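Local coordinates for protein cysteine desulfurase (Elizabethkingia anophelis NUHP1, PDB 5VPR) that probably removes sulfur from L-cysteine to give L-alanine, using a covalently bound pyridoxal 5'-phosphate cofactor, at residues D161-W166 and R194-K199; Y110-L115 and T171-V176; E317-K322 and G340-N345. All coordinates share one frame; numbering follows the deposited sequence.

The three contacts illustrate how a pyridoxal-phosphate enzyme of the class-V aminotransferase family layers helices on its sheets. Contacts 1 and 2 lie on opposite faces of the seven-stranded mixed sheet, their centres 16 Å apart, and interlock along the chain: strand 171-177 follows helix 163-166 and precedes helix 189-199. They meet where Val196 CG1 of contact 1 packs 3.9 Å from Val174 CG2 of contact 2. Contact 3 belongs to a separate three-stranded antiparallel sheet, its centre 33 Å from that of contact 1 and 36 Å from that of contact 2. None includes Lys233, which carries the cofactor as a covalent adduct; all three are structural packing.

Contact 1. Residues D161-W166 and R194-K199; sequences DVLDEW and RKVRAK
Lys195 reaches with CD, CE and NZ to the carboxylates of Asp161 and Asp164, its amine set in the corner they form. The chain runs extended as far as CE and then bends (chi4 -51°), which turns NZ to Asp164 OD1 at 3.2 Å, a hydrogen-bonded salt bridge. That oxygen is met on its syn side, with the amine 18° out of the carboxylate plane. Asp161 OD1 is a longer ionic partner, 3.7 Å from the same NZ. The two acids can share one lysine because they stand three residues apart on a turn of backbone in which Asp164 N bonds to Asp161 O at 3.1 Å.

Beneath the charges, Leu163 points toward helix 189-199 and just reaches Val196, Leu163 CD1 to Val196 CG2 at 4.4 Å. Leu163 also rests on Ile123, and Val196 on Ile204 and Val174, so both helices sit on the same face of the large sheet.

The chemistry is therefore layered, with apolar side chains next to the sheet and a three-residue charge network outside them. With two carboxylates beside one amine, the lysine would be expected to stay protonated.

Contact 2. Residues Y110-L115 and T171-V176; sequences YAMTDL and TKLVSV
This is an apolar helix-on-sheet contact, made where the end of helix 101-111 and the 3-10 turn that follows it pack over the beginning of strand 171-177, on the face of the seven-stranded sheet opposite contact 1. Met112 and Leu173 carry it. Leu173 has CG anti to its backbone nitrogen (chi1 -171°), and its CD1 lies against the middle of the methionine chain, 4.0 Å from Met112 CG and 4.1 Å from Met112 SD. Because the methionine is bent at both chi2 and chi3, its chain doubles back across the leucine at a slant, and the terminal methyl CE comes to 4.1 Å from Lys172 O. Phe203, from the neighbouring strand, touches both Met112 and Leu173 and also supports Leu115.

Two successive strand residues, Lys172 and Leu173, point toward the helical segment. The backbone at Lys172 explains this: its psi of -23° interrupts the extended alternation of the strand. The lysine chain rises beside the 3-10 turn, where Leu115 flanks it. Lys172 NZ passes 4.4 Å from Leu115 O, too far to bond, and forms its salt bridge with Asp120 instead.

The turn that presents Met112 is closed by Tyr110 O, which accepts from both the backbone nitrogen and the hydroxyl of Thr113, while Arg142 adds a further hydrogen bond to that hydroxyl.

No hydrogen bond links the two segments, so their cohesion comes from burial of the methionine thioether and Leu173, with the Lys172 chain and Leu115 at the margin. Polar needs are met elsewhere: by the turn itself, by Asp120, and by strands 121-125 and 203-207, to which the backbone of strand 171-177 is bonded.

Contact 3. Residues E317-K322 and G340-N345; sequences EYAQRK and GVVSFN
Helix 305-324 passes over strand 341-345 at close range, with Gln320 CA only 6.5 Å from Val342 CA, and no hydrogen bond joins the two segments. The helix presents Ala319 and the backbone of Gln320 here. Val342 points toward the helix and spreads its two methyls over these neighbouring residues. With CG1 anti to the backbone nitrogen (chi1 -161°), CG2 is directed to Ala319, whose CB it meets at 4.1 Å, while Val342 CG1 lies beside the backbone of Gln320, 4.4 Å from both its CA and its CB. One methyl thus meets a methyl, and the other rests where the glutamine side chain leaves the helix. Leu316 and Leu323 also touch Val342, so residues one, three and four places apart on a single helical face line one side of one valine from the sheet. Phe390 completes the packing, contacting Ala319 as well as Val342.

Gln320 gives this apolar patch only the base of its side chain. From there it runs extended through CG, with chi1 at 180°, carrying the amide past the valine to Arg338, where OE1 accepts a hydrogen bond from NH2. Arg338 also bonds through NE to Val341 O, and thus spans helix and strand from one guanidinium group.

In the fold, the contact lays the helix on the central strand of a small antiparallel sheet, between 330-331 and 386-389.

The contact itself is purely van der Waals, shaped by a branched side chain set against a methyl and a stretch of helix backbone. Its directional component comes from beside it, through the shared arginine that ties the helix amide and the strand carbonyl together.

Contact 1. Residues D161-W166 and R194-K199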
loop_
_atom_site.group_PDB
_atom_site.type_symbol
_atom_site.label_atom_id
_atom_site.label_comp_id
_atom_site.label_asym_id
_atom_site.label_seq_id
_atom_site.Cartn_x
_atom_site.Cartn_y
_atom_site.Cartn_z
ATOM N N ASP A 161 -9.892 -20.725 -5.272
ATOM C CA ASP A 161 -10.985 -21.626 -5.614
ATOM C C ASP A 161 -11.690 -22.180 -4.380
ATOM O O ASP A 161 -12.772 -22.765 -4.510
ATOM C CB ASP A 161 -10.468 -22.758 -6.509
ATOM C CG ASP A 161 -10.208 -22.299 -7.946
ATOM O OD1 ASP A 161 -10.856 -21.319 -8.386
ATOM O OD2 ASP A 161 -9.363 -22.920 -8.634
ATOM N N VAL A 162 -11.134 -21.973 -3.186
ATOM C CA VAL A 162 -11.861 -22.331 -1.976
ATOM C C VAL A 162 -13.146 -21.512 -1.841
ATOM O O VAL A 162 -14.121 -21.968 -1.227
ATOM C CB VAL A 162 -10.940 -22.178 -0.750
ATOM C CG1 VAL A 162 -10.937 -20.747 -0.221
ATOM C CG2 VAL A 162 -11.339 -23.158 0.322
ATOM N N LEU A 163 -13.185 -20.308 -2.427
ATOM C CA LEU A 163 -14.394 -19.488 -2.368
ATOM C C LEU A 163 -15.582 -20.196 -3.004
ATOM O O LEU A 163 -16.723 -19.978 -2.592
ATOM C CB LEU A 163 -14.154 -18.142 -3.052
ATOM C CG LEU A 163 -13.029 -17.280 -2.458
ATOM C CD1 LEU A 163 -12.851 -15.975 -3.225
ATOM C CD2 LEU A 163 -13.318 -17.008 -1.005
ATOM N N ASP A 164 -15.327 -21.058 -3.993
ATOM C CA ASP A 164 -16.404 -21.789 -4.655
ATOM C C ASP A 164 -17.206 -22.634 -3.675
ATOM O O ASP A 164 -18.406 -22.852 -3.885
ATOM C CB ASP A 164 -15.832 -22.665 -5.771
ATOM C CG ASP A 164 -15.373 -21.859 -6.976
ATOM O OD1 ASP A 164 -15.599 -20.627 -6.998
ATOM O OD2 ASP A 164 -14.786 -22.459 -7.904
ATOM N N GLU A 165 -16.578 -23.104 -2.595
ATOM C CA GLU A 165 -17.273 -23.868 -1.563
ATOM C C GLU A 165 -17.685 -23.030 -0.355
ATOM O O GLU A 165 -18.712 -23.331 0.266
ATOM C CB GLU A 165 -16.396 -25.038 -1.095
ATOM N N TRP A 166 -16.929 -21.976 -0.016
ATOM C CA TRP A 166 -17.199 -21.200 1.194
ATOM C C TRP A 166 -18.304 -20.158 1.022
ATOM O O TRP A 166 -19.026 -19.868 1.981
ATOM C CB TRP A 166 -15.938 -20.476 1.660
ATOM C CG TRP A 166 -14.863 -21.358 2.181
ATOM C CD1 TRP A 166 -14.895 -22.716 2.303
ATOM C CD2 TRP A 166 -13.579 -20.940 2.657
ATOM N NE1 TRP A 166 -13.704 -23.170 2.822
ATOM C CE2 TRP A 166 -12.884 -22.098 3.056
ATOM C CE3 TRP A 166 -12.952 -19.698 2.790
ATOM C CZ2 TRP A 166 -11.590 -22.050 3.571
ATOM C CZ3 TRP A 166 -11.665 -19.652 3.302
ATOM C CH2 TRP A 166 -11.002 -20.821 3.687
ATOM N N ARG A 194 -15.543 -11.056 -8.861
ATOM C CA ARG A 194 -16.544 -11.726 -9.684
ATOM C C ARG A 194 -17.125 -12.937 -8.959
ATOM O O ARG A 194 -18.346 -13.125 -8.932
ATOM C CB ARG A 194 -15.928 -12.137 -11.026
ATOM C CG ARG A 194 -16.817 -11.861 -12.212
ATOM C CD ARG A 194 -16.195 -12.343 -13.529
ATOM N NE ARG A 194 -14.797 -11.936 -13.641
ATOM C CZ ARG A 194 -13.777 -12.785 -13.648
ATOM N NH1 ARG A 194 -14.011 -14.090 -13.571
ATOM N NH2 ARG A 194 -12.530 -12.332 -13.745
ATOM N N LYS A 195 -16.263 -13.772 -8.363
ATOM C CA LYS A 195 -16.762 -14.915 -7.601
ATOM C C LYS A 195 -17.613 -14.474 -6.418
ATOM O O LYS A 195 -18.677 -15.056 -6.164
ATOM C CB LYS A 195 -15.617 -15.790 -7.100
ATOM C CG LYS A 195 -14.863 -16.589 -8.148
ATOM C CD LYS A 195 -13.582 -17.167 -7.518
ATOM C CE LYS A 195 -12.815 -18.084 -8.476
ATOM N NZ LYS A 195 -13.706 -19.119 -9.071
ATOM N N VAL A 196 -17.164 -13.454 -5.678
ATOM C CA VAL A 196 -17.897 -13.027 -4.489
ATOM C C VAL A 196 -19.264 -12.439 -4.863
ATOM O O VAL A 196 -20.257 -12.676 -4.173
ATOM C CB VAL A 196 -17.054 -12.031 -3.665
ATOM C CG1 VAL A 196 -17.869 -11.501 -2.482
ATOM C CG2 VAL A 196 -15.763 -12.678 -3.174
ATOM N N ARG A 197 -19.336 -11.658 -5.954
ATOM C CA ARG A 197 -20.612 -11.103 -6.390
ATOM C C ARG A 197 -21.564 -12.193 -6.864
ATOM O O ARG A 197 -22.775 -12.100 -6.642
ATOM C CB ARG A 197 -20.414 -10.091 -7.516
ATOM C CG ARG A 197 -19.619 -8.871 -7.149
ATOM C CD ARG A 197 -20.226 -8.129 -5.994
ATOM N NE ARG A 197 -19.647 -6.797 -5.887
ATOM C CZ ARG A 197 -19.676 -6.059 -4.782
ATOM N NH1 ARG A 197 -20.243 -6.532 -3.681
ATOM N NH2 ARG A 197 -19.124 -4.854 -4.775
ATOM N N ALA A 198 -21.036 -13.230 -7.529
ATOM C CA ALA A 198 -21.899 -14.240 -8.129
ATOM C C ALA A 198 -22.492 -15.178 -7.086
ATOM O O ALA A 198 -23.593 -15.689 -7.279
ATOM C CB ALA A 198 -21.115 -15.041 -9.173
ATOM N N LYS A 199 -21.800 -15.405 -5.974
ATOM C CA LYS A 199 -22.181 -16.472 -5.055
ATOM C C LYS A 199 -22.460 -15.974 -3.641
ATOM O O LYS A 199 -22.578 -16.790 -2.722
ATOM C CB LYS A 199 -21.089 -17.554 -5.025
#

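Contact 2. Residues Y110-L115 and T171-V176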
loop_
_atom_site.group_PDB
_atom_site.type_symbol
_atom_site.label_atom_id
_atom_site.label_comp_id
_atom_site.label_asym_id
_atom_site.label_seq_id
_atom_site.Cartn_x
_atom_site.Cartn_y
_atom_site.Cartn_z
ATOM N N TYR A 110 -15.310 -2.268 12.911
ATOM C CA TYR A 110 -16.177 -1.860 14.011
ATOM C C TYR A 110 -17.572 -1.508 13.513
ATOM O O TYR A 110 -18.568 -1.864 14.152
ATOM C CB TYR A 110 -15.565 -0.677 14.767
ATOM C CG TYR A 110 -14.524 -1.050 15.803
ATOM C CD1 TYR A 110 -13.222 -0.561 15.721
ATOM C CD2 TYR A 110 -14.846 -1.881 16.870
ATOM C CE1 TYR A 110 -12.267 -0.894 16.675
ATOM C CE2 TYR A 110 -13.898 -2.220 17.827
ATOM C CZ TYR A 110 -12.611 -1.725 17.724
ATOM O OH TYR A 110 -11.671 -2.063 18.673
ATOM N N ALA A 111 -17.672 -0.816 12.374
ATOM C CA ALA A 111 -18.986 -0.430 11.873
ATOM C C ALA A 111 -19.795 -1.627 11.363
ATOM O O ALA A 111 -21.026 -1.550 11.326
ATOM C CB ALA A 111 -18.836 0.632 10.779
ATOM N N MET A 112 -19.145 -2.735 10.983
ATOM C CA MET A 112 -19.891 -3.917 10.550
ATOM C C MET A 112 -20.575 -4.634 11.706
ATOM O O MET A 112 -21.463 -5.458 11.456
ATOM C CB MET A 112 -18.985 -4.928 9.835
ATOM C CG MET A 112 -18.488 -4.508 8.462
ATOM S SD MET A 112 -19.773 -4.439 7.206
ATOM C CE MET A 112 -20.390 -6.122 7.258
ATOM N N THR A 113 -20.167 -4.351 12.951
ATOM C CA THR A 113 -20.615 -5.137 14.101
ATOM C C THR A 113 -22.126 -5.335 14.099
ATOM O O THR A 113 -22.615 -6.439 14.371
ATOM C CB THR A 113 -20.170 -4.467 15.409
ATOM O OG1 THR A 113 -18.737 -4.449 15.485
ATOM C CG2 THR A 113 -20.729 -5.223 16.624
ATOM N N ASP A 114 -22.879 -4.286 13.756
ATOM C CA ASP A 114 -24.334 -4.353 13.789
ATOM C C ASP A 114 -24.926 -5.150 12.633
ATOM O O ASP A 114 -26.060 -5.625 12.748
ATOM C CB ASP A 114 -24.928 -2.940 13.795
ATOM C CG ASP A 114 -24.997 -2.334 15.194
ATOM O OD1 ASP A 114 -24.718 -3.056 16.179
ATOM O OD2 ASP A 114 -25.334 -1.135 15.307
ATOM N N LEU A 115 -24.199 -5.319 11.530
ATOM C CA LEU A 115 -24.721 -6.054 10.385
ATOM C C LEU A 115 -24.349 -7.534 10.397
ATOM O O LEU A 115 -24.666 -8.242 9.438
ATOM C CB LEU A 115 -24.232 -5.412 9.082
ATOM C CG LEU A 115 -24.537 -3.923 8.881
ATOM C CD1 LEU A 115 -23.742 -3.377 7.695
ATOM C CD2 LEU A 115 -26.014 -3.688 8.679
ATOM N N THR A 171 -22.061 -15.461 4.055
ATOM C CA THR A 171 -20.883 -14.617 3.854
ATOM C C THR A 171 -21.279 -13.147 3.853
ATOM O O THR A 171 -21.982 -12.690 2.947
ATOM C CB THR A 171 -20.186 -14.943 2.537
ATOM O OG1 THR A 171 -20.119 -16.364 2.336
ATOM C CG2 THR A 171 -18.785 -14.335 2.551
ATOM N N LYS A 172 -20.791 -12.389 4.835
ATOM C CA LYS A 172 -21.149 -10.985 4.930
ATOM C C LYS A 172 -20.027 -10.035 4.555
ATOM O O LYS A 172 -20.307 -8.886 4.192
ATOM C CB LYS A 172 -21.631 -10.658 6.348
ATOM C CG LYS A 172 -22.882 -11.425 6.749
ATOM C CD LYS A 172 -23.963 -11.298 5.673
ATOM C CE LYS A 172 -25.164 -12.192 5.946
ATOM N NZ LYS A 172 -25.923 -11.747 7.141
ATOM N N LEU A 173 -18.773 -10.474 4.631
ATOM C CA LEU A 173 -17.658 -9.610 4.292
ATOM C C LEU A 173 -16.485 -10.460 3.839
ATOM O O LEU A 173 -16.173 -11.488 4.447
ATOM C CB LEU A 173 -17.246 -8.719 5.469
ATOM C CG LEU A 173 -16.217 -7.672 5.027
ATOM C CD1 LEU A 173 -16.635 -6.271 5.372
ATOM C CD2 LEU A 173 -14.854 -7.980 5.614
ATOM N N VAL A 174 -15.862 -10.030 2.752
ATOM C CA VAL A 174 -14.661 -10.649 2.215
ATOM C C VAL A 174 -13.612 -9.557 2.139
ATOM O O VAL A 174 -13.868 -8.487 1.574
ATOM C CB VAL A 174 -14.895 -11.277 0.828
ATOM C CG1 VAL A 174 -13.580 -11.860 0.273
ATOM C CG2 VAL A 174 -15.996 -12.337 0.894
ATOM N N SER A 175 -12.450 -9.812 2.718
ATOM C CA SER A 175 -11.375 -8.828 2.743
ATOM C C SER A 175 -10.117 -9.445 2.154
ATOM O O SER A 175 -9.640 -10.476 2.641
ATOM C CB SER A 175 -11.107 -8.336 4.161
ATOM O OG SER A 175 -9.994 -7.459 4.139
ATOM N N VAL A 176 -9.571 -8.812 1.123
ATOM C CA VAL A 176 -8.403 -9.325 0.419
ATOM C C VAL A 176 -7.420 -8.179 0.215
ATOM O O VAL A 176 -7.825 -7.064 -0.128
ATOM C CB VAL A 176 -8.793 -9.961 -0.947
ATOM C CG1 VAL A 176 -7.584 -10.575 -1.628
ATOM C CG2 VAL A 176 -9.886 -11.003 -0.784
#

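Contact 3. Residues E317-K322 and G340-N345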
loop_
_atom_site.group_PDB
_atom_site.type_symbol
_atom_site.label_atom_id
_atom_site.label_comp_id
_atom_site.label_asym_id
_atom_site.label_seq_id
_atom_site.Cartn_x
_atom_site.Cartn_y
_atom_site.Cartn_z
ATOM N N GLU A 317 12.277 -6.979 -13.164
ATOM C CA GLU A 317 12.801 -8.014 -14.051
ATOM C C GLU A 317 14.327 -8.037 -14.032
ATOM O O GLU A 317 14.941 -9.111 -13.982
ATOM C CB GLU A 317 12.282 -7.795 -15.472
ATOM N N TYR A 318 14.953 -6.861 -14.074
ATOM C CA TYR A 318 16.411 -6.789 -14.077
ATOM C C TYR A 318 16.987 -7.338 -12.777
ATOM O O TYR A 318 17.922 -8.146 -12.790
ATOM C CB TYR A 318 16.855 -5.342 -14.302
ATOM C CG TYR A 318 18.353 -5.148 -14.363
ATOM C CD1 TYR A 318 19.039 -4.477 -13.349
ATOM C CD2 TYR A 318 19.083 -5.632 -15.439
ATOM C CE1 TYR A 318 20.423 -4.298 -13.422
ATOM C CE2 TYR A 318 20.439 -5.461 -15.514
ATOM C CZ TYR A 318 21.107 -4.799 -14.512
ATOM O OH TYR A 318 22.469 -4.649 -14.622
ATOM N N ALA A 319 16.428 -6.920 -11.639
ATOM C CA ALA A 319 16.943 -7.376 -10.351
ATOM C C ALA A 319 16.792 -8.887 -10.202
ATOM O O ALA A 319 17.733 -9.580 -9.802
ATOM C CB ALA A 319 16.234 -6.641 -9.211
ATOM N N GLN A 320 15.610 -9.418 -10.521
ATOM C CA GLN A 320 15.411 -10.860 -10.403
ATOM C C GLN A 320 16.355 -11.618 -11.326
ATOM O O GLN A 320 16.896 -12.666 -10.954
ATOM C CB GLN A 320 13.952 -11.229 -10.691
ATOM C CG GLN A 320 13.688 -12.730 -10.582
ATOM C CD GLN A 320 12.215 -13.105 -10.675
ATOM O OE1 GLN A 320 11.383 -12.608 -9.914
ATOM N NE2 GLN A 320 11.892 -13.995 -11.603
ATOM N N ARG A 321 16.602 -11.079 -12.519
ATOM C CA ARG A 321 17.548 -11.717 -13.431
ATOM C C ARG A 321 18.957 -11.712 -12.850
ATOM O O ARG A 321 19.637 -12.747 -12.811
ATOM C CB ARG A 321 17.521 -11.006 -14.785
ATOM C CG ARG A 321 17.593 -11.923 -15.970
ATOM C CD ARG A 321 17.404 -11.162 -17.272
ATOM N NE ARG A 321 18.572 -10.357 -17.618
ATOM C CZ ARG A 321 18.552 -9.041 -17.794
ATOM N NH1 ARG A 321 17.415 -8.369 -17.665
ATOM N NH2 ARG A 321 19.675 -8.400 -18.109
ATOM N N LYS A 322 19.419 -10.550 -12.387
ATOM C CA LYS A 322 20.789 -10.481 -11.896
ATOM C C LYS A 322 20.955 -11.281 -10.607
ATOM O O LYS A 322 22.003 -11.893 -10.386
ATOM C CB LYS A 322 21.199 -9.023 -11.699
ATOM C CG LYS A 322 21.397 -8.269 -13.003
ATOM C CD LYS A 322 22.414 -8.987 -13.888
ATOM C CE LYS A 322 23.052 -8.042 -14.902
ATOM N NZ LYS A 322 24.091 -8.712 -15.754
ATOM N N GLY A 340 6.850 -4.693 -7.617
ATOM C CA GLY A 340 7.902 -3.944 -6.956
ATOM C C GLY A 340 8.681 -4.639 -5.860
ATOM O O GLY A 340 9.363 -3.958 -5.096
ATOM N N VAL A 341 8.623 -5.966 -5.756
ATOM C CA VAL A 341 9.246 -6.677 -4.639
ATOM C C VAL A 341 9.981 -7.905 -5.172
ATOM O O VAL A 341 9.364 -8.758 -5.820
ATOM C CB VAL A 341 8.212 -7.110 -3.582
ATOM C CG1 VAL A 341 8.892 -7.909 -2.486
ATOM C CG2 VAL A 341 7.460 -5.903 -2.986
ATOM N N VAL A 342 11.284 -8.013 -4.878
ATOM C CA VAL A 342 12.048 -9.255 -5.030
ATOM C C VAL A 342 12.404 -9.764 -3.640
ATOM O O VAL A 342 13.180 -9.119 -2.915
ATOM C CB VAL A 342 13.346 -9.075 -5.837
ATOM C CG1 VAL A 342 13.840 -10.431 -6.346
ATOM C CG2 VAL A 342 13.196 -8.085 -6.950
ATOM N N SER A 343 11.885 -10.933 -3.287
ATOM C CA SER A 343 12.245 -11.609 -2.050
ATOM C C SER A 343 13.132 -12.798 -2.374
ATOM O O SER A 343 12.892 -13.511 -3.351
ATOM C CB SER A 343 11.007 -12.070 -1.281
ATOM O OG SER A 343 10.381 -10.965 -0.674
ATOM N N PHE A 344 14.172 -12.995 -1.567
ATOM C CA PHE A 344 15.141 -14.043 -1.850
ATOM C C PHE A 344 15.818 -14.497 -0.565
ATOM O O PHE A 344 15.743 -13.838 0.479
ATOM C CB PHE A 344 16.186 -13.591 -2.883
ATOM C CG PHE A 344 17.005 -12.391 -2.462
ATOM C CD1 PHE A 344 18.245 -12.553 -1.864
ATOM C CD2 PHE A 344 16.536 -11.098 -2.686
ATOM C CE1 PHE A 344 19.008 -11.447 -1.478
ATOM C CE2 PHE A 344 17.285 -9.996 -2.307
ATOM C CZ PHE A 344 18.530 -10.174 -1.703
ATOM N N ASN A 345 16.465 -15.654 -0.661
ATOM C CA ASN A 345 17.284 -16.201 0.409
ATOM C C ASN A 345 18.525 -16.803 -0.223
ATOM O O ASN A 345 18.476 -17.293 -1.353
ATOM C CB ASN A 345 16.529 -17.264 1.218
#